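Local coordinates for N-acetyltransferase family protein (Bacillus anthracis, PDB 3LNB) that catalyses acetyl transfer from acetyl-coenzyme A to arylamines and inactivates the antibacterial drug sulfamethoxazole, at residues E69-M74 against K248-C253; R184-G189 against G218-L223; E57-M62 against Y150-G155. The protein carries 1 engineered substitution. All coordinates share one frame; numbering follows the deposited sequence.

Contact 1 (E69-M74 against K248-C253). With COA (coenzyme A), chain B.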
loop_
_atom_site.group_PDB
_atom_site.type_symbol
_atom_site.label_atom_id
_atom_site.label_comp_id
_atom_site.label_asym_id
_atom_site.label_seq_id
_atom_site.Cartn_x
_atom_site.Cartn_y
_atom_site.Cartn_z
ATOM N N GLU A 69 6.845 4.462 -0.431
ATOM C CA GLU A 69 7.686 5.613 -0.115
ATOM C C GLU A 69 6.981 6.959 -0.160
ATOM O O GLU A 69 5.933 7.111 -0.791
ATOM C CB GLU A 69 8.914 5.635 -1.037
ATOM C CG GLU A 69 8.618 5.460 -2.533
ATOM C CD GLU A 69 8.699 6.762 -3.329
ATOM O OE1 GLU A 69 8.763 6.689 -4.580
ATOM O OE2 GLU A 69 8.689 7.854 -2.714
ATOM N N ASN A 70 7.592 7.936 0.508
ATOM C CA ASN A 70 7.072 9.297 0.621
ATOM C C ASN A 70 8.115 10.317 0.163
ATOM O O ASN A 70 8.090 11.471 0.606
ATOM C CB ASN A 70 6.754 9.583 2.083
ATOM C CG ASN A 70 8.010 9.697 2.927
ATOM O OD1 ASN A 70 9.056 9.141 2.578
ATOM N ND2 ASN A 70 7.919 10.412 4.043
ATOM N N LEU A 71 9.023 9.897 -0.713
ATOM C CA LEU A 71 10.092 10.774 -1.183
ATOM C C LEU A 71 9.656 12.079 -1.860
ATOM O O LEU A 71 10.382 13.070 -1.797
ATOM C CB LEU A 71 11.043 9.999 -2.102
ATOM C CG LEU A 71 11.581 8.681 -1.525
ATOM C CD1 LEU A 71 12.603 8.104 -2.491
ATOM C CD2 LEU A 71 12.224 8.905 -0.154
ATOM N N ASP A 72 8.494 12.089 -2.507
ATOM C CA ASP A 72 8.023 13.318 -3.148
ATOM C C ASP A 72 7.632 14.322 -2.073
ATOM O O ASP A 72 7.838 15.529 -2.227
ATOM C CB ASP A 72 6.825 13.046 -4.064
ATOM C CG ASP A 72 7.241 12.543 -5.438
ATOM O OD1 ASP A 72 8.457 12.494 -5.724
ATOM O OD2 ASP A 72 6.352 12.198 -6.240
ATOM N N ILE A 73 7.058 13.812 -0.985
ATOM C CA ILE A 73 6.667 14.657 0.135
ATOM C C ILE A 73 7.946 15.267 0.697
ATOM O O ILE A 73 8.000 16.458 0.982
ATOM C CB ILE A 73 5.950 13.834 1.248
ATOM C CG1 ILE A 73 4.629 13.276 0.706
ATOM C CG2 ILE A 73 5.712 14.699 2.476
ATOM C CD1 ILE A 73 3.844 12.444 1.700
ATOM N N MET A 74 8.978 14.442 0.845
ATOM C CA MET A 74 10.261 14.912 1.360
ATOM C C MET A 74 10.911 15.931 0.413
ATOM O O MET A 74 11.453 16.945 0.853
ATOM C CB MET A 74 11.213 13.728 1.558
ATOM C CG MET A 74 10.755 12.723 2.606
ATOM S SD MET A 74 10.767 13.419 4.271
ATOM C CE MET A 74 9.119 14.045 4.426
ATOM N N LYS A 248 7.481 13.742 8.285
ATOM C CA LYS A 248 8.481 13.924 9.334
ATOM C C LYS A 248 9.862 13.385 8.976
ATOM O O LYS A 248 10.855 13.714 9.633
ATOM C CB LYS A 248 8.021 13.229 10.615
ATOM C CG LYS A 248 6.664 13.657 11.115
ATOM C CD LYS A 248 6.673 15.093 11.605
ATOM C CE LYS A 248 5.407 15.381 12.398
ATOM N NZ LYS A 248 4.184 15.044 11.612
ATOM N N GLY A 249 9.929 12.553 7.949
ATOM C CA GLY A 249 11.200 11.973 7.559
ATOM C C GLY A 249 10.982 10.971 6.445
ATOM O O GLY A 249 9.907 10.380 6.334
ATOM N N ALA A 250 12.004 10.770 5.622
ATOM C CA ALA A 250 11.895 9.854 4.500
ATOM C C ALA A 250 11.762 8.400 4.924
ATOM O O ALA A 250 12.389 7.952 5.892
ATOM C CB ALA A 250 13.098 10.016 3.579
ATOM N N ILE A 251 10.924 7.673 4.194
ATOM C CA ILE A 251 10.721 6.258 4.444
ATOM C C ILE A 251 10.540 5.567 3.097
ATOM O O ILE A 251 9.895 6.103 2.188
ATOM C CB ILE A 251 9.476 5.991 5.338
ATOM C CG1 ILE A 251 9.276 4.480 5.540
ATOM C CG2 ILE A 251 8.226 6.561 4.687
ATOM C CD1 ILE A 251 10.492 3.732 6.064
ATOM N N THR A 252 11.157 4.401 2.962
ATOM C CA THR A 252 11.056 3.597 1.752
ATOM C C THR A 252 11.088 2.163 2.249
ATOM O O THR A 252 12.012 1.764 2.972
ATOM C CB THR A 252 12.234 3.850 0.773
ATOM O OG1 THR A 252 12.229 5.225 0.358
ATOM C CG2 THR A 252 12.096 2.974 -0.471
ATOM N N CYS A 253 10.057 1.404 1.888
ATOM C CA CYS A 253 9.929 0.019 2.317
ATOM C C CYS A 253 9.512 -0.883 1.167
ATOM O O CYS A 253 8.804 -0.461 0.259
ATOM C CB CYS A 253 8.896 -0.083 3.441
ATOM S SG CYS A 253 8.509 -1.770 3.972
HETATM N N1A COA B . 6.413 7.317 8.239
HETATM C C2A COA B . 7.710 7.569 8.241
HETATM N N3A COA B . 8.569 6.782 8.867
HETATM C C4A COA B . 8.141 5.695 9.521
HETATM C C5A COA B . 6.786 5.400 9.545
HETATM C C6A COA B . 5.912 6.249 8.875
HETATM N N6A COA B . 4.606 5.997 8.853
HETATM N N7A COA B . 6.632 4.278 10.240
HETATM C C8A COA B . 7.838 3.878 10.635
HETATM N N9A COA B . 8.762 4.734 10.198
HETATM C C1B COA B . 10.228 4.570 10.342
HETATM C C2B COA B . 10.689 4.469 11.795
HETATM O O2B COA B . 10.781 5.775 12.370
HETATM C C3B COA B . 12.080 3.868 11.602
HETATM O O3B COA B . 13.060 4.898 11.444
HETATM P P3B COA B . 14.549 4.647 12.000
HETATM O O7A COA B . 15.066 3.307 11.640
HETATM O O8A COA B . 15.460 5.838 11.416
HETATM O O9A COA B . 14.451 4.863 13.592
HETATM C C4B COA B . 11.944 3.059 10.309
HETATM O O4B COA B . 10.609 3.286 9.825
HETATM C C5B COA B . 12.117 1.563 10.568
HETATM O O5B COA B . 11.099 1.102 11.458
HETATM P P1A COA B . 11.186 -0.386 12.060
HETATM O O1A COA B . 9.791 -0.641 12.821
HETATM O O2A COA B . 12.353 -0.545 12.955
HETATM O O3A COA B . 11.264 -1.375 10.792
HETATM P P2A COA B . 9.992 -1.827 9.914
HETATM O O4A COA B . 9.461 -3.186 10.592
HETATM O O5A COA B . 10.386 -2.030 8.502
HETATM O O6A COA B . 8.825 -0.735 10.106
HETATM C CBP COA B . 7.392 0.165 8.320
HETATM C CCP COA B . 8.646 0.343 9.182
HETATM C CDP COA B . 7.591 -1.012 7.363
HETATM C CEP COA B . 7.155 1.443 7.514
HETATM C CAP COA B . 6.181 -0.090 9.221
HETATM O OAP COA B . 6.042 0.991 10.147
HETATM C C9P COA B . 4.890 -0.201 8.406
HETATM O O9P COA B . 4.660 -1.190 7.712
HETATM N N8P COA B . 4.068 0.839 8.531
HETATM C C7P COA B . 2.767 0.922 7.851
HETATM C C6P COA B . 2.546 2.333 7.298
HETATM C C5P COA B . 1.072 2.568 6.958
HETATM O O5P COA B . 0.243 2.729 7.851
HETATM N N4P COA B . 0.772 2.603 5.662
HETATM C C3P COA B . -0.606 2.815 5.196
HETATM C C2P COA B . -0.987 4.295 5.258
HETATM S S1P COA B . -0.120 5.341 4.030
#
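Glu-69 and Thr-252 form a non-hydrogen-bonded antiparallel pair, their CA atoms 4.3 Å apart, by which the short strand 68-69 forms the outer edge of a five-stranded antiparallel sheet, next to strand 252-256. Just beyond the pair, Asn-70 stands at the N-cap position of helix 71-75 but turns its amide to the other segment instead of the helix. With chi1 at 70°, its CG lies between the backbone N and carbonyl carbon, and the amide bridges two peptide groups. OD1 accepts from Ile-251 N at 2.9 Å, the donor tilted 32° from the carbonyl plane. ND2 gives a bond of 3.0 Å to Gly-249 O, which lies close to the amide plane, and a further one to Phe-246 O, so the amide's rotation is fixed. Ile-251 CG2 packs against this amide, the two side chains crossing at about a right angle.

One turn on, Met-74 sends CB toward 248-253. Its CG rests on Ala-250 CB at 3.7 Å. SD then lies against the Gly-249 to Ala-250 peptide, 3.2 Å from Ala-250 N, and the chain bends so that CE ends 3.9 Å from Gly-249 N. Leu-71 CD2 touches Ala-250 CB from another side, and Tyr-286 of helix 283-294 packs on both residues. The 248-253 segment also lines the coenzyme A pocket: Ile-251 CB approaches adenine N3A at 3.7 Å, and Cys-253 SG lies 3.6 Å from the pantetheine methyl CDP.

Contact 2 (R184-G189 against G218-L223)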
loop_
_atom_site.group_PDB
_atom_site.type_symbol
_atom_site.label_atom_id
_atom_site.label_comp_id
_atom_site.label_asym_id
_atom_site.label_seq_id
_atom_site.Cartn_x
_atom_site.Cartn_y
_atom_site.Cartn_z
ATOM N N ARG A 184 -17.032 -4.312 12.739
ATOM C CA ARG A 184 -17.147 -3.816 14.098
ATOM C C ARG A 184 -17.096 -2.306 14.029
ATOM O O ARG A 184 -16.225 -1.734 13.378
ATOM C CB ARG A 184 -15.987 -4.327 14.959
ATOM C CG ARG A 184 -15.893 -5.845 15.066
ATOM C CD ARG A 184 -16.912 -6.417 16.040
ATOM N NE ARG A 184 -16.790 -7.867 16.179
ATOM C CZ ARG A 184 -17.230 -8.756 15.289
ATOM N NH1 ARG A 184 -17.064 -10.055 15.513
ATOM N NH2 ARG A 184 -17.848 -8.355 14.182
ATOM N N THR A 185 -18.041 -1.659 14.690
ATOM C CA THR A 185 -18.070 -0.213 14.697
ATOM C C THR A 185 -16.972 0.279 15.634
ATOM O O THR A 185 -16.716 -0.329 16.679
ATOM C CB THR A 185 -19.431 0.311 15.193
ATOM O OG1 THR A 185 -20.478 -0.221 14.375
ATOM C CG2 THR A 185 -19.469 1.826 15.124
ATOM N N THR A 186 -16.306 1.361 15.238
ATOM C CA THR A 186 -15.257 1.972 16.046
ATOM C C THR A 186 -15.412 3.474 15.860
ATOM O O THR A 186 -16.245 3.927 15.068
ATOM C CB THR A 186 -13.828 1.600 15.577
ATOM O OG1 THR A 186 -13.550 2.256 14.333
ATOM C CG2 THR A 186 -13.685 0.101 15.397
ATOM N N GLN A 187 -14.614 4.242 16.587
ATOM C CA GLN A 187 -14.659 5.690 16.478
ATOM C C GLN A 187 -14.355 6.144 15.054
ATOM O O GLN A 187 -14.717 7.249 14.655
ATOM C CB GLN A 187 -13.635 6.326 17.419
ATOM C CG GLN A 187 -14.018 6.286 18.877
ATOM C CD GLN A 187 -15.368 6.926 19.114
ATOM O OE1 GLN A 187 -16.415 6.275 19.002
ATOM N NE2 GLN A 187 -15.358 8.218 19.427
ATOM N N LYS A 188 -13.687 5.293 14.283
ATOM C CA LYS A 188 -13.318 5.690 12.935
ATOM C C LYS A 188 -13.974 4.916 11.802
ATOM O O LYS A 188 -13.628 5.127 10.643
ATOM C CB LYS A 188 -11.796 5.632 12.785
ATOM C CG LYS A 188 -11.034 6.397 13.869
ATOM C CD LYS A 188 -11.383 7.884 13.877
ATOM C CE LYS A 188 -10.544 8.646 14.909
ATOM N NZ LYS A 188 -10.933 10.076 15.000
ATOM N N GLY A 189 -14.920 4.036 12.117
ATOM C CA GLY A 189 -15.554 3.288 11.047
ATOM C C GLY A 189 -16.582 2.236 11.411
ATOM O O GLY A 189 -17.047 2.155 12.549
ATOM N N GLY A 218 -5.545 -3.064 12.604
ATOM C CA GLY A 218 -4.576 -2.489 11.688
ATOM C C GLY A 218 -5.162 -1.137 11.338
ATOM O O GLY A 218 -4.543 -0.089 11.541
ATOM N N TYR A 219 -6.382 -1.165 10.812
ATOM C CA TYR A 219 -7.089 0.060 10.473
ATOM C C TYR A 219 -8.593 -0.149 10.433
ATOM O O TYR A 219 -9.083 -1.272 10.290
ATOM C CB TYR A 219 -6.621 0.636 9.128
ATOM C CG TYR A 219 -6.679 -0.323 7.959
ATOM C CD1 TYR A 219 -5.529 -0.979 7.522
ATOM C CD2 TYR A 219 -7.879 -0.572 7.286
ATOM C CE1 TYR A 219 -5.563 -1.853 6.445
ATOM C CE2 TYR A 219 -7.928 -1.452 6.200
ATOM C CZ TYR A 219 -6.766 -2.085 5.787
ATOM O OH TYR A 219 -6.783 -2.939 4.717
ATOM N N ALA A 220 -9.310 0.954 10.597
ATOM C CA ALA A 220 -10.756 0.960 10.552
ATOM C C ALA A 220 -11.117 1.582 9.213
ATOM O O ALA A 220 -10.309 2.301 8.627
ATOM C CB ALA A 220 -11.312 1.806 11.685
ATOM N N PHE A 221 -12.322 1.299 8.731
ATOM C CA PHE A 221 -12.797 1.860 7.472
ATOM C C PHE A 221 -14.310 1.726 7.346
ATOM O O PHE A 221 -14.958 1.077 8.171
ATOM C CB PHE A 221 -12.110 1.196 6.263
ATOM C CG PHE A 221 -12.426 -0.266 6.091
ATOM C CD1 PHE A 221 -11.768 -1.235 6.847
ATOM C CD2 PHE A 221 -13.384 -0.675 5.167
ATOM C CE1 PHE A 221 -12.061 -2.591 6.683
ATOM C CE2 PHE A 221 -13.684 -2.032 4.997
ATOM C CZ PHE A 221 -13.024 -2.988 5.753
ATOM N N THR A 222 -14.861 2.375 6.324
ATOM C CA THR A 222 -16.295 2.334 6.045
ATOM C C THR A 222 -16.442 1.937 4.579
ATOM O O THR A 222 -15.446 1.777 3.873
ATOM C CB THR A 222 -16.967 3.712 6.241
ATOM O OG1 THR A 222 -16.546 4.601 5.201
ATOM C CG2 THR A 222 -16.591 4.307 7.588
ATOM N N LEU A 223 -17.676 1.776 4.120
ATOM C CA LEU A 223 -17.907 1.403 2.735
ATOM C C LEU A 223 -18.373 2.599 1.890
ATOM O O LEU A 223 -18.969 2.426 0.825
ATOM C CB LEU A 223 -18.917 0.241 2.661
ATOM C CG LEU A 223 -18.520 -1.003 3.479
ATOM C CD1 LEU A 223 -19.533 -2.110 3.268
ATOM C CD2 LEU A 223 -17.131 -1.487 3.072
HETATM O O HOH W 1 -11.590 5.281 8.493
#
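Ala-220 CB is met by two residues of a hairpin turn: Thr-186 OG1 at 3.5 Å and Lys-188 CB at 4.0 Å. Beside it, Thr-222 CG2 touches the CA of Gly-189 at 3.8 Å, and that same CA passes close to the carbonyl O of Phe-221. No direct hydrogen bond links 184-189 to 218-223. A single water does so instead, donating to Lys-188 O at 3.0 Å and to Ala-220 O at 3.2 Å.

The turn itself sets these groups in place. Thr-186 to Gly-189 is a type I beta turn, closed by backbone bonds in both directions, Thr-186 N to Gly-189 O being 2.9 Å long. A chi1 of 71° swings Thr-186 OG1 back over the turn, where it accepts from Lys-188 N at 3.0 Å in an ST turn while still touching Ala-220. Farther out, Lys-188 leads its chain away to a salt bridge between NZ and Asp-135, and Thr-222 OG1 is bonded to Asp-224.

The turn joins strands 177-182 and 191-196 of the eight-stranded antiparallel sheet and leans on the next strand, 216-225. That strand carries a classic beta bulge, Gly-218 and Tyr-219 both facing Leu-193. Trp-132 of strand 131-145 packs against Lys-188 and Ala-220, and Thr-123 of strand 116-126 also touches Lys-188.

Contact 3 (E57-M62 against Y150-G155)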
loop_
_atom_site.group_PDB
_atom_site.type_symbol
_atom_site.label_atom_id
_atom_site.label_comp_id
_atom_site.label_asym_id
_atom_site.label_seq_id
_atom_site.Cartn_x
_atom_site.Cartn_y
_atom_site.Cartn_z
ATOM N N GLU A 57 -1.244 -13.027 -7.377
ATOM C CA GLU A 57 -0.032 -12.777 -8.137
ATOM C C GLU A 57 0.182 -11.279 -8.295
ATOM O O GLU A 57 1.306 -10.797 -8.200
ATOM C CB GLU A 57 -0.132 -13.445 -9.509
ATOM C CG GLU A 57 0.847 -12.925 -10.532
ATOM C CD GLU A 57 0.841 -13.744 -11.803
ATOM O OE1 GLU A 57 -0.257 -14.085 -12.296
ATOM O OE2 GLU A 57 1.942 -14.043 -12.310
ATOM N N ILE A 58 -0.901 -10.544 -8.531
ATOM C CA ILE A 58 -0.802 -9.094 -8.687
ATOM C C ILE A 58 -0.295 -8.468 -7.394
ATOM O O ILE A 58 0.667 -7.704 -7.406
ATOM C CB ILE A 58 -2.167 -8.456 -9.038
ATOM C CG1 ILE A 58 -2.662 -8.984 -10.383
ATOM C CG2 ILE A 58 -2.037 -6.927 -9.096
ATOM C CD1 ILE A 58 -1.789 -8.593 -11.544
ATOM N N LEU A 59 -0.940 -8.803 -6.281
ATOM C CA LEU A 59 -0.554 -8.257 -4.982
ATOM C C LEU A 59 0.868 -8.633 -4.593
ATOM O O LEU A 59 1.605 -7.816 -4.047
ATOM C CB LEU A 59 -1.519 -8.738 -3.894
ATOM C CG LEU A 59 -2.956 -8.223 -3.973
ATOM C CD1 LEU A 59 -3.823 -8.956 -2.948
ATOM C CD2 LEU A 59 -2.972 -6.713 -3.737
ATOM N N LEU A 60 1.249 -9.874 -4.867
ATOM C CA LEU A 60 2.590 -10.341 -4.539
ATOM C C LEU A 60 3.667 -9.531 -5.261
ATOM O O LEU A 60 4.603 -9.037 -4.636
ATOM C CB LEU A 60 2.737 -11.823 -4.896
ATOM C CG LEU A 60 4.167 -12.374 -4.944
ATOM C CD1 LEU A 60 4.833 -12.276 -3.573
ATOM C CD2 LEU A 60 4.113 -13.815 -5.416
ATOM N N ASN A 61 3.534 -9.401 -6.576
ATOM C CA ASN A 61 4.517 -8.665 -7.359
ATOM C C ASN A 61 4.592 -7.197 -6.966
ATOM O O ASN A 61 5.680 -6.620 -6.933
ATOM C CB ASN A 61 4.224 -8.818 -8.853
ATOM C CG ASN A 61 4.572 -10.209 -9.374
ATOM O OD1 ASN A 61 4.336 -11.217 -8.704
ATOM N ND2 ASN A 61 5.125 -10.268 -10.580
ATOM N N MET A 62 3.443 -6.594 -6.661
ATOM C CA MET A 62 3.416 -5.198 -6.248
ATOM C C MET A 62 4.238 -5.046 -4.978
ATOM O O MET A 62 5.055 -4.137 -4.866
ATOM C CB MET A 62 1.980 -4.722 -5.982
ATOM C CG MET A 62 1.147 -4.478 -7.238
ATOM S SD MET A 62 -0.460 -3.727 -6.868
ATOM C CE MET A 62 0.010 -2.036 -6.529
ATOM N N TYR A 150 -14.468 -8.180 -0.781
ATOM C CA TYR A 150 -13.102 -8.401 -0.333
ATOM C C TYR A 150 -12.373 -7.085 -0.208
ATOM O O TYR A 150 -12.661 -6.129 -0.929
ATOM C CB TYR A 150 -12.314 -9.249 -1.326
ATOM C CG TYR A 150 -12.878 -10.615 -1.592
ATOM C CD1 TYR A 150 -14.006 -10.781 -2.391
ATOM C CD2 TYR A 150 -12.270 -11.751 -1.059
ATOM C CE1 TYR A 150 -14.517 -12.043 -2.657
ATOM C CE2 TYR A 150 -12.770 -13.019 -1.316
ATOM C CZ TYR A 150 -13.893 -13.158 -2.118
ATOM O OH TYR A 150 -14.381 -14.407 -2.391
ATOM N N VAL A 151 -11.425 -7.037 0.717
ATOM C CA VAL A 151 -10.601 -5.848 0.859
ATOM C C VAL A 151 -9.365 -6.140 0.013
ATOM O O VAL A 151 -8.779 -7.221 0.105
ATOM C CB VAL A 151 -10.158 -5.600 2.326
ATOM C CG1 VAL A 151 -8.938 -4.659 2.357
ATOM C CG2 VAL A 151 -11.310 -4.983 3.117
ATOM N N ILE A 152 -8.997 -5.188 -0.833
ATOM C CA ILE A 152 -7.814 -5.321 -1.676
ATOM C C ILE A 152 -6.916 -4.197 -1.192
ATOM O O ILE A 152 -7.254 -3.023 -1.340
ATOM C CB ILE A 152 -8.137 -5.096 -3.173
ATOM C CG1 ILE A 152 -9.229 -6.066 -3.634
ATOM C CG2 ILE A 152 -6.873 -5.305 -4.013
ATOM C CD1 ILE A 152 -8.844 -7.526 -3.510
ATOM N N ASP A 153 -5.779 -4.546 -0.602
ATOM C CA ASP A 153 -4.887 -3.523 -0.081
ATOM C C ASP A 153 -3.417 -3.781 -0.383
ATOM O O ASP A 153 -2.829 -4.737 0.109
ATOM C CB ASP A 153 -5.086 -3.398 1.431
ATOM C CG ASP A 153 -4.365 -2.196 2.027
ATOM O OD1 ASP A 153 -3.633 -1.495 1.294
ATOM O OD2 ASP A 153 -4.541 -1.960 3.242
ATOM N N ALA A 154 -2.832 -2.912 -1.196
ATOM C CA ALA A 154 -1.427 -3.030 -1.554
ATOM C C ALA A 154 -0.668 -1.827 -1.014
ATOM O O ALA A 154 0.465 -1.574 -1.416
ATOM C CB ALA A 154 -1.276 -3.099 -3.067
ATOM N N GLY A 155 -1.292 -1.088 -0.100
ATOM C CA GLY A 155 -0.642 0.094 0.441
ATOM C C GLY A 155 -0.292 0.097 1.920
ATOM O O GLY A 155 0.159 1.117 2.439
#
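Two side chains from one face of helix 55-65 close on the methyl group of Ala-154, the tight part of the contact. Met-62 bends at chi3 (76°) and lays its end on that methyl, CE at 3.8 Å and SD at 3.9 Å from Ala-154 CB. Leu-59 reaches it with a single branch, CD2 to Ala-154 CB being 4.0 Å. The same CD2 makes a looser touch, 4.2 Å to Ile-152 CG2, the two side chains crossing at about a right angle.

Strand 148-152 ends here, and the chain turns at Asp-153, whose CB points away from the helix. Its OD1 accepts from Gly-155 N at 2.8 Å in an Asx turn and also from Asn-103 ND2, while OD2 is bonded to His-138 NE2. With Cys-99 this is consistent with the Cys-His-Asp catalytic triad known in arylamine N-acetyltransferases. Leu-106 of helix 99-112 packs against both Met-62 and Ile-152 on this buried side. On the outward side of the helix, by contrast, Leu-60 is exposed to solvent and Glu-57 OE1 forms a salt bridge with Lys-48.

How the contacts relate
Contact 3 lies deepest, its centre about 8 Å from the centre of the chain, and is held across its segments by apolar side chains, with no hydrogen bond between them. Contacts 1 and 2 are peripheral and only partly buried: the first is gripped by side-chain amide bonds to backbone, the second by light packing and a water. Contacts 2 and 3 reach the same eight-stranded sheet and touch, with a weak hydrogen bond from Tyr-219 to Asp-153 and Phe-221 packing on Val-151. Contact 1 belongs to the other sheet. Its nearest atoms are about 7 Å from contact 3, yet both supply residues to the coenzyme A pocket, Ile-251 and Cys-253 from one, Gly-155 from the other.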